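Local coordinates for putative Lipoprotein (Shewanella oneidensis, PDB 3U24) that is of unknown function but binds zinc and calcium ions, and probably belongs to a superfamily of metallopeptidase-like proteins, at residues Phe333-Ile339 and Met448-Tyr454. Numbering follows the deposited sequence.
Sequences FVNQKNI and MMLEEGY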
loop_
_atom_site.group_PDB
_atom_site.type_symbol
_atom_site.label_atom_id
_atom_site.label_comp_id
_atom_site.label_asym_id
_atom_site.label_seq_id
_atom_site.Cartn_x
_atom_site.Cartn_y
_atom_site.Cartn_z
ATOM N N PHE A 333 22.980 -15.478 6.998
ATOM C CA PHE A 333 22.188 -16.050 8.060
ATOM C C PHE A 333 21.065 -16.971 7.501
ATOM O O PHE A 333 20.868 -18.060 7.997
ATOM C CB PHE A 333 21.663 -14.959 8.988
ATOM C CG PHE A 333 20.790 -15.481 10.065
ATOM C CD1 PHE A 333 19.441 -15.725 9.817
ATOM C CD2 PHE A 333 21.312 -15.775 11.325
ATOM C CE1 PHE A 333 18.626 -16.258 10.794
ATOM C CE2 PHE A 333 20.479 -16.296 12.318
ATOM C CZ PHE A 333 19.131 -16.537 12.044
ATOM N N VAL A 334 20.366 -16.551 6.463
ATOM C CA VAL A 334 19.297 -17.351 5.901
ATOM C C VAL A 334 19.811 -18.661 5.334
ATOM O O VAL A 334 19.196 -19.714 5.536
ATOM C CB VAL A 334 18.555 -16.607 4.799
ATOM C CG1 VAL A 334 17.721 -17.580 3.984
ATOM C CG2 VAL A 334 17.697 -15.522 5.432
ATOM N N ASN A 335 20.966 -18.603 4.679
ATOM C CA ASN A 335 21.616 -19.819 4.211
ATOM C C ASN A 335 22.066 -20.726 5.326
ATOM O O ASN A 335 21.794 -21.904 5.286
ATOM C CB ASN A 335 22.790 -19.485 3.293
ATOM C CG ASN A 335 22.318 -18.864 1.997
ATOM O OD1 ASN A 335 21.201 -19.137 1.562
ATOM N ND2 ASN A 335 23.143 -18.035 1.383
ATOM N N GLN A 336 22.753 -20.177 6.307
ATOM C CA GLN A 336 23.231 -20.983 7.404
ATOM C C GLN A 336 22.078 -21.693 8.113
ATOM O O GLN A 336 22.195 -22.856 8.431
ATOM C CB GLN A 336 24.013 -20.146 8.410
ATOM C CG GLN A 336 25.421 -19.803 7.948
ATOM C CD GLN A 336 26.365 -20.998 7.903
ATOM O OE1 GLN A 336 26.317 -21.891 8.743
ATOM N NE2 GLN A 336 27.251 -20.991 6.943
ATOM N N LYS A 337 20.957 -21.005 8.304
ATOM C CA LYS A 337 19.843 -21.549 9.087
ATOM C C LYS A 337 18.817 -22.279 8.229
ATOM O O LYS A 337 17.808 -22.773 8.738
ATOM C CB LYS A 337 19.155 -20.416 9.879
ATOM C CG LYS A 337 20.097 -19.722 10.854
ATOM C CD LYS A 337 20.321 -20.565 12.088
ATOM C CE LYS A 337 21.544 -20.114 12.888
ATOM N NZ LYS A 337 21.486 -20.798 14.215
ATOM N N ASN A 338 19.059 -22.342 6.922
ATOM C CA ASN A 338 18.154 -23.049 6.032
ATOM C C ASN A 338 16.733 -22.550 6.055
ATOM O O ASN A 338 15.796 -23.330 6.073
ATOM C CB ASN A 338 18.130 -24.529 6.392
ATOM C CG ASN A 338 19.220 -25.264 5.711
ATOM O OD1 ASN A 338 19.369 -25.148 4.487
ATOM N ND2 ASN A 338 19.995 -26.000 6.465
ATOM N N ILE A 339 16.575 -21.243 6.030
ATOM C CA ILE A 339 15.276 -20.640 6.115
ATOM C C ILE A 339 14.543 -20.677 4.745
ATOM O O ILE A 339 13.373 -21.010 4.675
ATOM C CB ILE A 339 15.469 -19.245 6.674
ATOM C CG1 ILE A 339 15.853 -19.407 8.160
ATOM C CG2 ILE A 339 14.231 -18.384 6.433
ATOM C CD1 ILE A 339 16.073 -18.103 8.903
HETATM N N MSE A 448 9.830 -14.547 12.384
HETATM C CA MSE A 448 10.455 -15.836 12.063
HETATM C C MSE A 448 11.978 -15.731 12.177
HETATM O O MSE A 448 12.584 -16.578 12.789
HETATM C CB MSE A 448 10.039 -16.275 10.658
HETATM C CG MSE A 448 10.582 -17.605 10.209
HETATM SE SE MSE A 448 12.320 -17.334 9.365
HETATM C CE MSE A 448 11.725 -16.396 7.728
HETATM N N MSE A 449 12.599 -14.695 11.610
HETATM C CA MSE A 449 14.083 -14.557 11.741
HETATM C C MSE A 449 14.578 -14.496 13.193
HETATM O O MSE A 449 15.565 -15.133 13.519
HETATM C CB MSE A 449 14.607 -13.322 11.016
HETATM C CG MSE A 449 14.443 -13.404 9.533
HETATM SE SE MSE A 449 15.834 -14.523 8.718
HETATM C CE MSE A 449 17.211 -13.083 8.498
ATOM N N LEU A 450 13.894 -13.725 14.036
ATOM C CA LEU A 450 14.261 -13.653 15.428
ATOM C C LEU A 450 14.018 -14.983 16.113
ATOM O O LEU A 450 14.874 -15.452 16.883
ATOM C CB LEU A 450 13.510 -12.544 16.174
ATOM C CG LEU A 450 13.797 -11.074 15.864
ATOM C CD1 LEU A 450 13.066 -10.179 16.872
ATOM C CD2 LEU A 450 15.248 -10.789 15.957
ATOM N N GLU A 451 12.876 -15.604 15.840
ATOM C CA GLU A 451 12.592 -16.931 16.439
ATOM C C GLU A 451 13.664 -17.948 16.076
ATOM O O GLU A 451 13.980 -18.821 16.903
ATOM C CB GLU A 451 11.226 -17.491 16.022
ATOM C CG GLU A 451 10.015 -16.740 16.587
ATOM C CD GLU A 451 8.678 -17.331 16.161
ATOM O OE1 GLU A 451 8.641 -18.166 15.213
ATOM O OE2 GLU A 451 7.649 -16.966 16.786
ATOM N N GLU A 452 14.221 -17.829 14.865
ATOM C CA GLU A 452 15.245 -18.784 14.380
ATOM C C GLU A 452 16.639 -18.402 14.852
ATOM O O GLU A 452 17.625 -19.047 14.486
ATOM C CB GLU A 452 15.260 -18.874 12.838
ATOM C CG GLU A 452 14.069 -19.558 12.217
ATOM C CD GLU A 452 13.795 -20.925 12.816
ATOM O OE1 GLU A 452 14.708 -21.794 12.768
ATOM O OE2 GLU A 452 12.657 -21.132 13.334
ATOM N N GLY A 453 16.736 -17.334 15.640
ATOM C CA GLY A 453 17.988 -17.018 16.285
ATOM C C GLY A 453 18.705 -15.799 15.757
ATOM O O GLY A 453 19.840 -15.584 16.148
ATOM N N TYR A 454 18.082 -15.006 14.881
ATOM C CA TYR A 454 18.733 -13.797 14.424
ATOM C C TYR A 454 18.964 -12.816 15.602
ATOM O O TYR A 454 18.042 -12.495 16.359
ATOM C CB TYR A 454 17.967 -13.123 13.302
ATOM C CG TYR A 454 18.735 -11.957 12.754
ATOM C CD1 TYR A 454 19.706 -12.132 11.788
ATOM C CD2 TYR A 454 18.534 -10.667 13.263
ATOM C CE1 TYR A 454 20.439 -11.059 11.307
ATOM C CE2 TYR A 454 19.248 -9.595 12.789
ATOM C CZ TYR A 454 20.195 -9.791 11.832
ATOM O OH TYR A 454 20.905 -8.706 11.390
HETATM O O HOH W 1 22.028 -18.143 15.929
#
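K337 NZ donates to a water at 3.2 Å, and the water makes a weak bond to G453 O, a polar bridge at the edge of a contact made mostly by apolar side chains. The F333 ring fills the centre. Its chi1 of 177° turns the ring away from the backbone N and across to the 452-454 turn, where CZ lies 3.4 Å from Y454 N. The edge of the Y454 ring meets one face of F333 in a T-shaped stack, planes at 85° and centroids 5.3 Å apart. Y454 CB lies over the same face as a CH-pi contact. K337 CG lies against the opposite face, near its rim, so the ring is held between its own helix and the other segment. M448 and M449 are selenomethionines. The selenium of M449 lies obliquely beside the F333 ring in a Met-aromatic contact; its CE touches F333 CD1 at 3.7 Å. The same selenium meets I339 CD1 at 3.6 Å, while I339 CG2 packs tightly on M448 CE. Trimmed to an alanine, F333 would probably leave the Y454 edge and the M449 selenium without their aromatic partner. Both helices end in Schellman motifs, at N338 and G453. The contact thus joins the C-terminal ends of helices 319-337 and 435-451, with helix 548-555 beside M448 and E452 and helix 459-485 against Y454.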